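Local coordinates for DNA replication and repair protein RecF (Caldanaerobacter subterraneus subsp. tengcongensis, PDB 5Z67) that probably binds ATP and single-stranded DNA and works as a recombination mediator in the RecFOR pathway of DNA repair, at residues V27-G32 / D353-I358; N165-K170 / D179-F184; E123-I128 / Q288-A293; R46-G51 / K84-G89; G309-L314 / E336-F341. One frame throughout, in Å; residues are numbered along the deposited sequence.

Contact 1: residues V27-G32 / D353-I358; sequences VNLIYG and DCCFKI
Tyr31 and Phe356 belong to neighbouring parallel strands, and their backbones are tied where Tyr31 N donates to Phe356 O at 2.8 Å. Tyr31 CB leaves the strand on the side of Leu29 and Cys355, and CG takes the crowded position between the backbone N and the carbonyl carbon (chi1 85°), which swings the ring back across the partner strand. CG stays loosely near Phe356 O, whereas CD1 reaches that carbonyl at 3.2 Å and also lies near Cys355 SG. CE1 comes 3.6 Å from Cys355 SG in an oblique sulfur-aromatic contact, and it also meets Lys357 CB. CZ and OH lie alongside the first methylenes, with Tyr31 OH 3.8 Å from Lys357 CG. Were Tyr31 an alanine, Cys355 SG and the Lys357 methylenes would probably lose their aromatic neighbour. On the opposite face of the sheet from Tyr31, Phe356 lies side by side with Asn28, its CE1 3.5 Å from Asn28 OD1; Asn28 ND2 is held by Cys24 O. At the start of the ladder Asp353 extends the pairing: Val27 N donates to the anti lone pair of Asp353 OD2, 2.6 Å away, while Val27 O accepts from both Asp353 N and Cys354 N. Backbone bonds and a carboxylate thus tie strand 354-359 to the strand leading into the predicted nucleotide site at Gly32, and the Cys354-Cys24 disulfide links it covalently to the loop before that strand.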
# COMPACT_ATOMS: atom_id res chain seq x y z
N VAL A 27 16.43 -3.50 15.08
CA VAL A 27 16.02 -4.65 14.30
C VAL A 27 15.41 -5.73 15.18
O VAL A 27 16.06 -6.23 16.11
CB VAL A 27 17.22 -5.23 13.50
CG1 VAL A 27 16.85 -6.50 12.73
CG2 VAL A 27 17.74 -4.19 12.55
N ASN A 28 14.16 -6.08 14.89
CA ASN A 28 13.55 -7.22 15.56
C ASN A 28 13.58 -8.40 14.60
O ASN A 28 12.82 -8.44 13.63
CB ASN A 28 12.13 -6.91 16.00
CG ASN A 28 12.08 -5.87 17.09
OD1 ASN A 28 11.93 -6.21 18.26
ND2 ASN A 28 12.19 -4.58 16.70
N LEU A 29 14.49 -9.33 14.87
CA LEU A 29 14.67 -10.50 14.03
C LEU A 29 13.66 -11.55 14.45
O LEU A 29 13.67 -12.00 15.59
CB LEU A 29 16.10 -11.02 14.15
CG LEU A 29 16.68 -12.05 13.19
CD1 LEU A 29 16.26 -13.50 13.51
CD2 LEU A 29 16.36 -11.71 11.74
N ILE A 30 12.77 -11.92 13.53
CA ILE A 30 11.86 -13.02 13.79
C ILE A 30 12.21 -14.20 12.91
O ILE A 30 12.03 -14.14 11.69
CB ILE A 30 10.39 -12.63 13.57
CG1 ILE A 30 9.99 -11.50 14.53
CG2 ILE A 30 9.49 -13.84 13.73
CD1 ILE A 30 9.83 -10.21 13.82
N TYR A 31 12.71 -15.26 13.51
CA TYR A 31 13.10 -16.41 12.70
C TYR A 31 12.30 -17.64 13.08
O TYR A 31 11.79 -17.76 14.19
CB TYR A 31 14.61 -16.67 12.81
CG TYR A 31 15.03 -17.52 13.98
CD1 TYR A 31 15.13 -16.98 15.26
CD2 TYR A 31 15.34 -18.86 13.81
CE1 TYR A 31 15.52 -17.75 16.33
CE2 TYR A 31 15.74 -19.65 14.88
CZ TYR A 31 15.82 -19.09 16.14
OH TYR A 31 16.21 -19.87 17.20
N GLY A 32 12.19 -18.56 12.13
CA GLY A 32 11.44 -19.78 12.34
C GLY A 32 11.38 -20.56 11.04
O GLY A 32 11.86 -20.08 10.00
N ASP A 353 18.80 -6.62 16.86
CA ASP A 353 18.94 -6.09 18.21
C ASP A 353 18.18 -6.93 19.23
O ASP A 353 18.60 -7.07 20.38
CB ASP A 353 18.44 -4.63 18.26
CG ASP A 353 19.26 -3.72 17.35
OD1 ASP A 353 20.38 -3.32 17.75
OD2 ASP A 353 18.79 -3.41 16.23
N CYS A 354 17.06 -7.48 18.79
CA CYS A 354 16.32 -8.50 19.51
C CYS A 354 16.04 -9.63 18.56
O CYS A 354 15.73 -9.41 17.38
CB CYS A 354 14.98 -7.98 20.05
SG CYS A 354 15.09 -7.11 21.60
N CYS A 355 16.12 -10.84 19.07
CA CYS A 355 15.81 -11.99 18.25
C CYS A 355 14.64 -12.77 18.85
O CYS A 355 14.57 -12.97 20.07
CB CYS A 355 17.06 -12.87 18.12
SG CYS A 355 16.75 -14.50 17.43
N PHE A 356 13.72 -13.18 17.99
CA PHE A 356 12.54 -13.97 18.38
C PHE A 356 12.44 -15.25 17.57
O PHE A 356 12.66 -15.24 16.35
CB PHE A 356 11.24 -13.20 18.16
CG PHE A 356 11.15 -11.93 18.93
CD1 PHE A 356 11.71 -10.76 18.44
CD2 PHE A 356 10.50 -11.89 20.14
CE1 PHE A 356 11.62 -9.59 19.13
CE2 PHE A 356 10.41 -10.71 20.85
CZ PHE A 356 10.97 -9.55 20.34
N LYS A 357 12.08 -16.33 18.24
CA LYS A 357 11.87 -17.60 17.56
C LYS A 357 10.39 -17.86 17.55
O LYS A 357 9.72 -17.76 18.58
CB LYS A 357 12.60 -18.74 18.27
CG LYS A 357 12.42 -20.09 17.60
CD LYS A 357 12.56 -21.24 18.61
CE LYS A 357 13.32 -22.43 18.03
NZ LYS A 357 12.71 -22.90 16.76
N ILE A 358 9.85 -18.21 16.40
CA ILE A 358 8.45 -18.54 16.34
C ILE A 358 8.31 -20.03 15.97
O ILE A 358 8.97 -20.51 15.06
CB ILE A 358 7.72 -17.60 15.37
CG1 ILE A 358 6.21 -17.83 15.35
CG2 ILE A 358 8.29 -17.70 13.96
CD1 ILE A 358 5.48 -16.73 14.54

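Contact 2: residues N165-K170 / D179-F184; sequences NSLLKK and DLLEIF
The Phe184 ring receives one methyl of Leu167 at its CD2-CE2 bond, Leu167 CD2 standing 3.8 Å from Phe184 CD2 in an oblique approach. Thr160, Asn163 and Arg164, one to two turns earlier on the leucine's own helix, also touch the phenylalanine, whose flat side chain is broad enough to lie along that helix. The same Leu167 CD2 is the chief point of contact elsewhere: it comes within 3.7 Å of Leu180 CB and 3.6 Å of Leu181 N, fitting against the backbone where those two leucines follow each other. With CG anti to the backbone N (chi1 173°), the branch reaches straight across to the partner helix. A second, looser touch joins Leu168 CD1 to Leu181 CD1 at 4.3 Å, and Leu257 and Leu253 of helix 253-259 pack on these two leucines in turn.

The pair forms an antiparallel helical hairpin, helix 148-173 turning into helix 178-218, with the local axes 10.5 Å apart at 158°. Leucine is long enough to span the separation, and its forked end lets one methyl meet several partners. Since the side-chain contacts across it are all apolar and the segments share no hydrogen bond, the helices are held here by dispersion and by exclusion of water, while charged neighbours such as Glu182 bond elsewhere, to Lys246.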
# COMPACT_ATOMS: atom_id res chain seq x y z
N ASN A 165 -21.31 2.69 -14.29
CA ASN A 165 -21.26 1.44 -15.04
C ASN A 165 -22.59 0.70 -14.98
O ASN A 165 -23.07 0.15 -15.98
CB ASN A 165 -20.10 0.56 -14.55
CG ASN A 165 -18.75 0.95 -15.20
OD1 ASN A 165 -18.72 1.66 -16.20
ND2 ASN A 165 -17.65 0.46 -14.64
N SER A 166 -23.25 0.72 -13.82
CA SER A 166 -24.54 0.04 -13.77
C SER A 166 -25.62 0.85 -14.51
O SER A 166 -26.52 0.27 -15.10
CB SER A 166 -24.94 -0.27 -12.31
OG SER A 166 -25.41 0.86 -11.63
N LEU A 167 -25.50 2.18 -14.54
CA LEU A 167 -26.46 2.99 -15.30
C LEU A 167 -26.34 2.73 -16.79
O LEU A 167 -27.34 2.77 -17.51
CB LEU A 167 -26.28 4.48 -15.02
CG LEU A 167 -27.11 5.43 -15.88
CD1 LEU A 167 -28.58 5.37 -15.47
CD2 LEU A 167 -26.59 6.87 -15.85
N LEU A 168 -25.11 2.50 -17.26
CA LEU A 168 -24.91 2.18 -18.67
C LEU A 168 -25.79 0.98 -19.06
O LEU A 168 -26.41 0.99 -20.12
CB LEU A 168 -23.44 1.89 -18.98
CG LEU A 168 -22.47 2.96 -19.51
CD1 LEU A 168 -23.18 4.24 -19.91
CD2 LEU A 168 -21.35 3.24 -18.53
N LYS A 169 -25.86 -0.02 -18.20
CA LYS A 169 -26.69 -1.20 -18.44
C LYS A 169 -28.18 -0.87 -18.47
O LYS A 169 -28.92 -1.41 -19.30
CB LYS A 169 -26.43 -2.29 -17.39
CG LYS A 169 -27.49 -3.41 -17.40
CD LYS A 169 -27.02 -4.66 -16.65
CE LYS A 169 -28.15 -5.67 -16.44
NZ LYS A 169 -27.65 -6.84 -15.65
N LYS A 170 -28.62 0.01 -17.57
CA LYS A 170 -30.01 0.47 -17.58
C LYS A 170 -30.29 1.28 -18.83
O LYS A 170 -31.35 1.18 -19.42
CB LYS A 170 -30.34 1.30 -16.33
CG LYS A 170 -31.09 0.54 -15.23
CD LYS A 170 -30.50 0.82 -13.84
CE LYS A 170 -30.97 -0.20 -12.79
NZ LYS A 170 -30.06 -0.26 -11.60
N ASP A 179 -30.03 12.27 -17.86
CA ASP A 179 -29.67 13.13 -16.74
C ASP A 179 -28.70 12.55 -15.74
O ASP A 179 -27.83 13.25 -15.37
CB ASP A 179 -30.84 13.80 -16.01
CG ASP A 179 -31.69 12.85 -15.25
OD1 ASP A 179 -31.82 11.73 -15.69
OD2 ASP A 179 -32.23 13.22 -14.24
N LEU A 180 -28.85 11.29 -15.33
CA LEU A 180 -27.92 10.81 -14.32
C LEU A 180 -26.58 10.69 -15.03
O LEU A 180 -25.55 10.80 -14.39
CB LEU A 180 -28.36 9.45 -13.82
CG LEU A 180 -29.59 9.53 -12.90
CD1 LEU A 180 -30.11 8.14 -12.57
CD2 LEU A 180 -29.25 10.32 -11.62
N LEU A 181 -26.60 10.48 -16.35
CA LEU A 181 -25.34 10.27 -17.07
C LEU A 181 -24.49 11.55 -17.08
O LEU A 181 -23.28 11.49 -16.92
CB LEU A 181 -25.60 9.78 -18.50
CG LEU A 181 -24.36 9.46 -19.35
CD1 LEU A 181 -23.55 8.32 -18.74
CD2 LEU A 181 -24.73 9.17 -20.82
N GLU A 182 -25.14 12.69 -17.28
CA GLU A 182 -24.47 13.98 -17.18
C GLU A 182 -23.93 14.21 -15.78
O GLU A 182 -22.78 14.59 -15.60
CB GLU A 182 -25.41 15.11 -17.57
CG GLU A 182 -24.87 16.48 -17.25
CD GLU A 182 -23.69 16.86 -18.14
OE1 GLU A 182 -22.98 17.84 -17.79
OE2 GLU A 182 -23.49 16.20 -19.19
N ILE A 183 -24.78 13.95 -14.79
CA ILE A 183 -24.39 14.12 -13.39
C ILE A 183 -23.18 13.26 -13.04
O ILE A 183 -22.27 13.73 -12.36
CB ILE A 183 -25.57 13.80 -12.46
CG1 ILE A 183 -26.51 15.00 -12.39
CG2 ILE A 183 -25.08 13.51 -11.07
CD1 ILE A 183 -27.83 14.74 -11.68
N PHE A 184 -23.15 12.02 -13.52
CA PHE A 184 -22.02 11.13 -13.28
C PHE A 184 -20.79 11.58 -14.07
O PHE A 184 -19.68 11.59 -13.52
CB PHE A 184 -22.38 9.67 -13.61
CG PHE A 184 -23.40 9.07 -12.68
CD1 PHE A 184 -23.51 9.52 -11.37
CD2 PHE A 184 -24.24 8.07 -13.11
CE1 PHE A 184 -24.47 8.98 -10.50
CE2 PHE A 184 -25.18 7.51 -12.26
CZ PHE A 184 -25.30 7.97 -10.95

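Contact 3: residues E123-I128 / Q288-A293; sequences EDIEII and QKRTAA
Lys289, whose CB rests against Ile125 CG1 at 3.9 Å, sends its NZ away from that contact to the backbone oxygens of Ser284 and Ser280, with a further link to Arg281 O. Two carbonyls hold the ammonium and the third adds a weak bond, while the aliphatic root of the chain serves as a greasy surface. On this surface the two isoleucines divide the work. Ile125 runs outward with CG1 anti to the backbone N (chi1 -158°), which carries CD1 to within 3.8 Å of Arg290 N. Ile128 comes from one turn further on: its CG1 lies 3.7 Å from Lys289 O and its CD1 meets Ala292 CB at 4.3 Å. The small Ala293 lets the backbones approach most closely here, the CA atoms of Ile125 and Ala293 being 5.2 Å apart; its single methyl, CB, sits 3.9 Å from Ile125 N and equally near Asp124 O. Shortening Ile125 to an alanine is likely to leave a gap beside Lys289 CB and the Arg290 backbone. Asp124 turns its carboxylate back to Ser121 N. Short helix 125-129 follows strand 117-120 of the mixed sheet and lies on the first turns of helix 286-308; the sequence leading into this longer helix resembles the ABC ATPase signature motif. Ile273 of strand 270-275 touches Ile128, and Ile275 touches Ala292.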
# COMPACT_ATOMS: atom_id res chain seq x y z
N GLU A 123 7.41 -10.11 -3.32
CA GLU A 123 6.26 -9.87 -4.20
C GLU A 123 6.25 -8.46 -4.81
O GLU A 123 5.53 -8.22 -5.79
CB GLU A 123 4.94 -10.08 -3.44
CG GLU A 123 4.37 -11.46 -3.53
CD GLU A 123 5.30 -12.49 -2.96
OE1 GLU A 123 5.62 -12.41 -1.75
OE2 GLU A 123 5.72 -13.39 -3.72
N ASP A 124 7.01 -7.54 -4.22
CA ASP A 124 7.05 -6.17 -4.76
C ASP A 124 7.51 -6.11 -6.23
O ASP A 124 7.27 -5.12 -6.92
CB ASP A 124 7.97 -5.31 -3.88
CG ASP A 124 7.46 -5.20 -2.43
OD1 ASP A 124 6.25 -5.41 -2.21
OD2 ASP A 124 8.26 -4.89 -1.52
N ILE A 125 8.21 -7.15 -6.68
CA ILE A 125 8.67 -7.22 -8.06
C ILE A 125 7.48 -7.27 -9.04
O ILE A 125 7.57 -6.80 -10.17
CB ILE A 125 9.61 -8.42 -8.24
CG1 ILE A 125 10.52 -8.23 -9.46
CG2 ILE A 125 8.84 -9.75 -8.31
CD1 ILE A 125 11.64 -9.21 -9.48
N GLU A 126 6.34 -7.78 -8.57
CA GLU A 126 5.11 -7.78 -9.37
C GLU A 126 4.63 -6.38 -9.71
O GLU A 126 3.91 -6.19 -10.69
CB GLU A 126 3.99 -8.52 -8.64
CG GLU A 126 4.38 -9.93 -8.17
CD GLU A 126 3.35 -10.54 -7.22
OE1 GLU A 126 2.29 -9.91 -6.99
OE2 GLU A 126 3.62 -11.66 -6.71
N ILE A 127 4.99 -5.39 -8.89
CA ILE A 127 4.60 -4.03 -9.19
C ILE A 127 5.33 -3.57 -10.46
O ILE A 127 4.79 -2.81 -11.26
CB ILE A 127 4.89 -3.08 -8.01
CG1 ILE A 127 4.16 -3.56 -6.74
CG2 ILE A 127 4.47 -1.64 -8.36
CD1 ILE A 127 4.62 -2.85 -5.45
N ILE A 128 6.57 -4.05 -10.62
CA ILE A 128 7.35 -3.81 -11.84
C ILE A 128 6.84 -4.66 -12.99
O ILE A 128 6.65 -4.16 -14.11
CB ILE A 128 8.86 -4.17 -11.66
CG1 ILE A 128 9.45 -3.58 -10.36
CG2 ILE A 128 9.65 -3.79 -12.90
CD1 ILE A 128 9.04 -2.13 -10.09
N GLN A 288 17.62 -6.52 -12.55
CA GLN A 288 17.24 -5.11 -12.64
C GLN A 288 15.86 -4.83 -12.06
O GLN A 288 15.66 -3.79 -11.43
CB GLN A 288 17.27 -4.63 -14.10
CG GLN A 288 18.68 -4.45 -14.66
CD GLN A 288 18.69 -4.12 -16.15
OE1 GLN A 288 18.07 -4.84 -16.96
NE2 GLN A 288 19.35 -3.02 -16.51
N LYS A 289 14.92 -5.74 -12.32
CA LYS A 289 13.55 -5.60 -11.81
C LYS A 289 13.55 -5.67 -10.29
O LYS A 289 12.87 -4.90 -9.61
CB LYS A 289 12.63 -6.68 -12.40
CG LYS A 289 12.52 -6.63 -13.92
CD LYS A 289 11.42 -7.56 -14.40
CE LYS A 289 11.81 -8.32 -15.65
NZ LYS A 289 11.36 -7.64 -16.91
N ARG A 290 14.34 -6.61 -9.77
CA ARG A 290 14.46 -6.82 -8.34
C ARG A 290 15.03 -5.57 -7.67
O ARG A 290 14.51 -5.10 -6.66
CB ARG A 290 15.33 -8.03 -8.05
CG ARG A 290 15.20 -8.61 -6.63
CD ARG A 290 16.09 -9.86 -6.46
NE ARG A 290 15.97 -10.84 -7.54
CZ ARG A 290 14.86 -11.51 -7.84
NH1 ARG A 290 13.74 -11.30 -7.16
NH2 ARG A 290 14.85 -12.39 -8.83
N THR A 291 16.08 -5.02 -8.28
CA THR A 291 16.70 -3.79 -7.81
C THR A 291 15.70 -2.64 -7.85
O THR A 291 15.60 -1.85 -6.90
CB THR A 291 17.95 -3.47 -8.66
OG1 THR A 291 18.88 -4.54 -8.50
CG2 THR A 291 18.61 -2.18 -8.21
N ALA A 292 14.96 -2.56 -8.95
CA ALA A 292 13.91 -1.55 -9.09
C ALA A 292 12.82 -1.65 -8.02
O ALA A 292 12.34 -0.63 -7.51
CB ALA A 292 13.28 -1.64 -10.48
N ALA A 293 12.41 -2.87 -7.69
CA ALA A 293 11.43 -3.10 -6.63
C ALA A 293 11.94 -2.56 -5.29
O ALA A 293 11.22 -1.90 -4.54
CB ALA A 293 11.11 -4.59 -6.51

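Contact 4: residues R46-G51 / K84-G89; sequences RLLSMG and KKIEFG
In the ABC-type ATPase head, the helix that begins within the predicted P-loop packs against an antiparallel sheet, and here Leu47 and Leu48 of that helix, 35-50, meet Phe88 and Ile86 of strand 81-91. The two segments run nearly perpendicular, 95° apart with axes 8.8 Å from each other at closest, so the end of the helix lies across the strand rather than along it. Strand alternation puts Ile86 and Phe88 on the same face of the sheet, two residues apart; Leu47 meets Phe88, while Leu48 spans Ile86 and the root of Phe88. Leu47 sets its CD1 over the centre of the Phe88 ring, 4.1 Å from the centroid and 12° off the normal, a true CH-pi contact. Its CD2 lies over the same face, nearest Phe88 CD1. Leu48 reaches the isoleucine, Leu48 CG standing 4.1 Å from Ile86 CG2, while Leu48 CD1 comes to Phe88 CB. Beta-branched isoleucine suits the strand, and flat phenylalanine lets the helix end come close. All five touching residues are buried; Phe115 also covers Leu48 and Ile86, and Ile98 of the next strand touches Phe88. The helix ends just before Gly51, whose positive phi (69°) is easy for a residue without a side chain. Its N still bonds Leu47 O at 2.8 Å, its O accepts from Lys96 NZ, and Gly51 CA lies 3.5 Å from Phe88 CE2.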
# COMPACT_ATOMS: atom_id res chain seq x y z
N ARG A 46 0.88 -5.04 10.12
CA ARG A 46 0.54 -4.22 8.98
C ARG A 46 -0.95 -3.86 8.99
O ARG A 46 -1.36 -2.81 8.49
CB ARG A 46 0.92 -4.95 7.70
CG ARG A 46 0.60 -4.23 6.40
CD ARG A 46 1.27 -2.87 6.27
NE ARG A 46 0.94 -2.30 4.97
CZ ARG A 46 1.26 -1.08 4.57
NH1 ARG A 46 1.91 -0.26 5.39
NH2 ARG A 46 0.90 -0.66 3.36
N LEU A 47 -1.77 -4.75 9.57
CA LEU A 47 -3.20 -4.51 9.70
C LEU A 47 -3.49 -3.23 10.52
O LEU A 47 -4.43 -2.50 10.24
CB LEU A 47 -3.88 -5.70 10.35
CG LEU A 47 -5.39 -5.66 10.59
CD1 LEU A 47 -6.12 -5.88 9.31
CD2 LEU A 47 -5.76 -6.73 11.63
N LEU A 48 -2.68 -2.97 11.53
CA LEU A 48 -2.89 -1.79 12.37
C LEU A 48 -2.62 -0.48 11.61
O LEU A 48 -3.05 0.59 12.03
CB LEU A 48 -2.00 -1.86 13.60
CG LEU A 48 -2.51 -2.49 14.90
CD1 LEU A 48 -3.75 -3.36 14.77
CD2 LEU A 48 -1.39 -3.22 15.56
N SER A 49 -1.92 -0.57 10.49
CA SER A 49 -1.67 0.58 9.63
C SER A 49 -2.75 0.80 8.59
O SER A 49 -3.08 1.94 8.27
CB SER A 49 -0.34 0.43 8.87
OG SER A 49 0.77 0.55 9.75
N MET A 50 -3.25 -0.30 8.04
CA MET A 50 -4.00 -0.25 6.81
C MET A 50 -5.47 -0.63 6.97
O MET A 50 -6.30 -0.32 6.10
CB MET A 50 -3.35 -1.19 5.77
CG MET A 50 -1.97 -0.74 5.30
SD MET A 50 -1.89 1.01 4.80
CE MET A 50 -2.77 1.06 3.23
N GLY A 51 -5.78 -1.31 8.06
CA GLY A 51 -7.12 -1.82 8.26
C GLY A 51 -7.50 -2.94 7.29
O GLY A 51 -8.68 -3.19 7.06
N LYS A 84 -0.14 5.30 22.13
CA LYS A 84 -1.45 5.25 21.50
C LYS A 84 -1.89 3.80 21.38
O LYS A 84 -1.11 2.92 20.99
CB LYS A 84 -1.39 5.91 20.12
CG LYS A 84 -2.60 5.63 19.21
CD LYS A 84 -2.49 6.39 17.87
CE LYS A 84 -2.80 7.89 18.04
NZ LYS A 84 -2.47 8.72 16.83
N LYS A 85 -3.13 3.53 21.74
CA LYS A 85 -3.66 2.18 21.59
C LYS A 85 -4.49 2.09 20.31
O LYS A 85 -5.42 2.87 20.12
CB LYS A 85 -4.52 1.82 22.80
CG LYS A 85 -5.07 0.41 22.74
CD LYS A 85 -6.16 0.21 23.80
CE LYS A 85 -5.66 0.45 25.20
NZ LYS A 85 -6.77 0.73 26.18
N ILE A 86 -4.16 1.14 19.45
CA ILE A 86 -4.95 0.84 18.26
C ILE A 86 -5.51 -0.58 18.32
O ILE A 86 -4.76 -1.54 18.50
CB ILE A 86 -4.10 0.99 16.99
CG1 ILE A 86 -3.45 2.38 16.96
CG2 ILE A 86 -4.93 0.70 15.72
CD1 ILE A 86 -2.40 2.54 15.81
N GLU A 87 -6.82 -0.70 18.20
CA GLU A 87 -7.51 -1.98 18.28
C GLU A 87 -8.24 -2.29 16.98
O GLU A 87 -8.93 -1.44 16.46
CB GLU A 87 -8.52 -1.97 19.42
CG GLU A 87 -7.96 -1.38 20.68
CD GLU A 87 -8.97 -1.37 21.80
OE1 GLU A 87 -9.35 -0.26 22.24
OE2 GLU A 87 -9.37 -2.47 22.24
N PHE A 88 -8.10 -3.51 16.50
CA PHE A 88 -8.83 -3.96 15.33
C PHE A 88 -9.49 -5.30 15.66
O PHE A 88 -8.81 -6.30 15.92
CB PHE A 88 -7.88 -4.07 14.14
CG PHE A 88 -8.57 -4.22 12.82
CD1 PHE A 88 -9.27 -5.38 12.52
CD2 PHE A 88 -8.48 -3.22 11.87
CE1 PHE A 88 -9.89 -5.54 11.29
CE2 PHE A 88 -9.11 -3.37 10.63
CZ PHE A 88 -9.81 -4.54 10.34
N GLY A 89 -10.81 -5.32 15.68
CA GLY A 89 -11.55 -6.53 15.95
C GLY A 89 -12.46 -6.84 14.79
O GLY A 89 -13.00 -5.93 14.18

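Contact 5: residues G309-L314 / E336-F341; sequences GEKPVL and EGFQSF
Leu314 and Phe338 pack tightly on the buried side: Leu314 CD1 presses on the ring's root, 3.6 Å from Phe338 CG, and Leu314 CG packs on Phe338 CB. Next to this pair the backbones run parallel and are hydrogen-bonded, Leu314 N giving its hydrogen to Gln339 O at 2.8 Å and Leu314 O accepting from Phe341 N. Val313, on the other side of its strand, sets CG1 at the edge of the Phe341 ring, 3.6 Å from CE1. These bonds close a beta-alpha-beta crossover, strand 313-316, helix 325-334, strand 340-344, in the mixed sheet; the hydrophobic run of strand 313-316 is consistent with a Walker B strand. Toward the start of the two segments the chains splay, and a water bridges the gap, donating to Pro312 O and accepting from Gln339 N at 2.7 Å. Pro312 O also lies in plane at the Phe338 ring edge, 3.3 Å from CD2. On the more exposed side, near Gly337, Lys311 bends over the ring face away from Leu314. Lys311 CG touches Phe338 CE2 at 3.4 Å, and Lys311 NZ stands 4.0 Å from the Phe338 centroid in a cation-pi contact. A lysine fits this partly exposed place because its methylenes cover the aromatic ring while the charge also pairs with Glu305.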
# COMPACT_ATOMS: atom_id res chain seq x y z
N GLY A 309 6.17 13.88 8.31
CA GLY A 309 7.05 14.25 9.41
C GLY A 309 7.28 13.12 10.42
O GLY A 309 7.90 13.34 11.45
N GLU A 310 6.78 11.92 10.14
CA GLU A 310 6.95 10.78 11.04
C GLU A 310 7.88 9.74 10.42
O GLU A 310 7.94 9.57 9.18
CB GLU A 310 5.61 10.11 11.38
CG GLU A 310 4.53 11.04 11.98
CD GLU A 310 4.37 10.87 13.49
OE1 GLU A 310 3.40 11.43 14.02
OE2 GLU A 310 5.21 10.18 14.14
N LYS A 311 8.60 9.03 11.27
CA LYS A 311 9.49 7.98 10.79
C LYS A 311 8.79 6.63 10.99
O LYS A 311 8.58 6.20 12.11
CB LYS A 311 10.84 8.06 11.52
CG LYS A 311 11.96 7.30 10.84
CD LYS A 311 13.26 7.33 11.64
CE LYS A 311 14.23 8.41 11.14
NZ LYS A 311 14.78 8.11 9.79
N PRO A 312 8.40 5.97 9.89
CA PRO A 312 7.66 4.70 9.90
C PRO A 312 8.42 3.51 10.47
O PRO A 312 9.64 3.53 10.62
CB PRO A 312 7.37 4.46 8.42
CG PRO A 312 7.53 5.77 7.76
CD PRO A 312 8.64 6.44 8.52
N VAL A 313 7.66 2.47 10.79
CA VAL A 313 8.18 1.17 11.23
C VAL A 313 8.36 0.32 9.97
O VAL A 313 7.54 0.39 9.06
CB VAL A 313 7.21 0.49 12.25
CG1 VAL A 313 7.57 -0.97 12.46
CG2 VAL A 313 7.21 1.24 13.60
N LEU A 314 9.44 -0.45 9.88
CA LEU A 314 9.67 -1.20 8.64
C LEU A 314 9.40 -2.70 8.81
O LEU A 314 9.88 -3.32 9.76
CB LEU A 314 11.10 -0.99 8.14
CG LEU A 314 11.63 0.43 8.26
CD1 LEU A 314 13.04 0.49 7.70
CD2 LEU A 314 10.73 1.42 7.52
N GLU A 336 18.79 1.86 9.33
CA GLU A 336 19.57 2.27 10.48
C GLU A 336 18.74 2.86 11.61
O GLU A 336 18.72 2.32 12.72
CB GLU A 336 20.64 3.27 10.05
CG GLU A 336 21.97 3.16 10.81
CD GLU A 336 22.87 2.03 10.31
OE1 GLU A 336 24.03 2.31 9.96
OE2 GLU A 336 22.41 0.87 10.28
N GLY A 337 18.04 3.96 11.34
CA GLY A 337 17.36 4.63 12.43
C GLY A 337 15.90 4.26 12.68
O GLY A 337 15.20 4.93 13.43
N PHE A 338 15.44 3.18 12.04
CA PHE A 338 14.05 2.75 12.18
C PHE A 338 13.86 1.58 13.16
O PHE A 338 14.82 0.88 13.52
CB PHE A 338 13.49 2.35 10.81
CG PHE A 338 13.66 3.39 9.72
CD1 PHE A 338 14.88 3.55 9.06
CD2 PHE A 338 12.59 4.18 9.33
CE1 PHE A 338 15.02 4.51 8.07
CE2 PHE A 338 12.73 5.13 8.33
CZ PHE A 338 13.94 5.29 7.69
N GLN A 339 12.62 1.37 13.60
CA GLN A 339 12.26 0.06 14.14
C GLN A 339 11.96 -0.84 12.96
O GLN A 339 11.25 -0.44 12.03
CB GLN A 339 11.05 0.12 15.08
CG GLN A 339 10.72 -1.23 15.75
CD GLN A 339 9.39 -1.23 16.54
OE1 GLN A 339 8.37 -0.72 16.07
NE2 GLN A 339 9.41 -1.83 17.74
N SER A 340 12.51 -2.05 12.95
CA SER A 340 12.22 -2.96 11.86
C SER A 340 11.97 -4.37 12.36
O SER A 340 12.46 -4.77 13.41
CB SER A 340 13.33 -2.95 10.81
OG SER A 340 14.60 -3.11 11.42
N PHE A 341 11.17 -5.08 11.58
CA PHE A 341 10.79 -6.45 11.83
C PHE A 341 11.24 -7.24 10.61
O PHE A 341 10.68 -7.07 9.53
CB PHE A 341 9.27 -6.57 12.08
CG PHE A 341 8.81 -5.87 13.33
CD1 PHE A 341 8.63 -4.49 13.34
CD2 PHE A 341 8.62 -6.57 14.51
CE1 PHE A 341 8.24 -3.81 14.52
CE2 PHE A 341 8.22 -5.91 15.69
CZ PHE A 341 8.04 -4.53 15.69
O HOH W 1 10.68 3.27 13.18

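Contacts 1 and 5 share the mixed sheet and touch directly: strands 27-31 and 340-344 are neighbours, and Asn28 N lies 2.6 Å from Ser340 O, a probable hydrogen bond. Contact 1 includes Gly32 of the predicted ATP site; contact 5 lies farther off, the side chain of Phe341 about 9 Å from that of Lys38. Helix 35-50, which bears Lys38, ends in contact 4, whose nearest atoms are about 7 Å from contact 5. Contact 3 lies on helix 286-308, which leads into strand 313-316; its centre is about 22 Å from that of contact 5. Contact 2 belongs to the distant helical hairpin, its centre about 54 Å from that of contact 1.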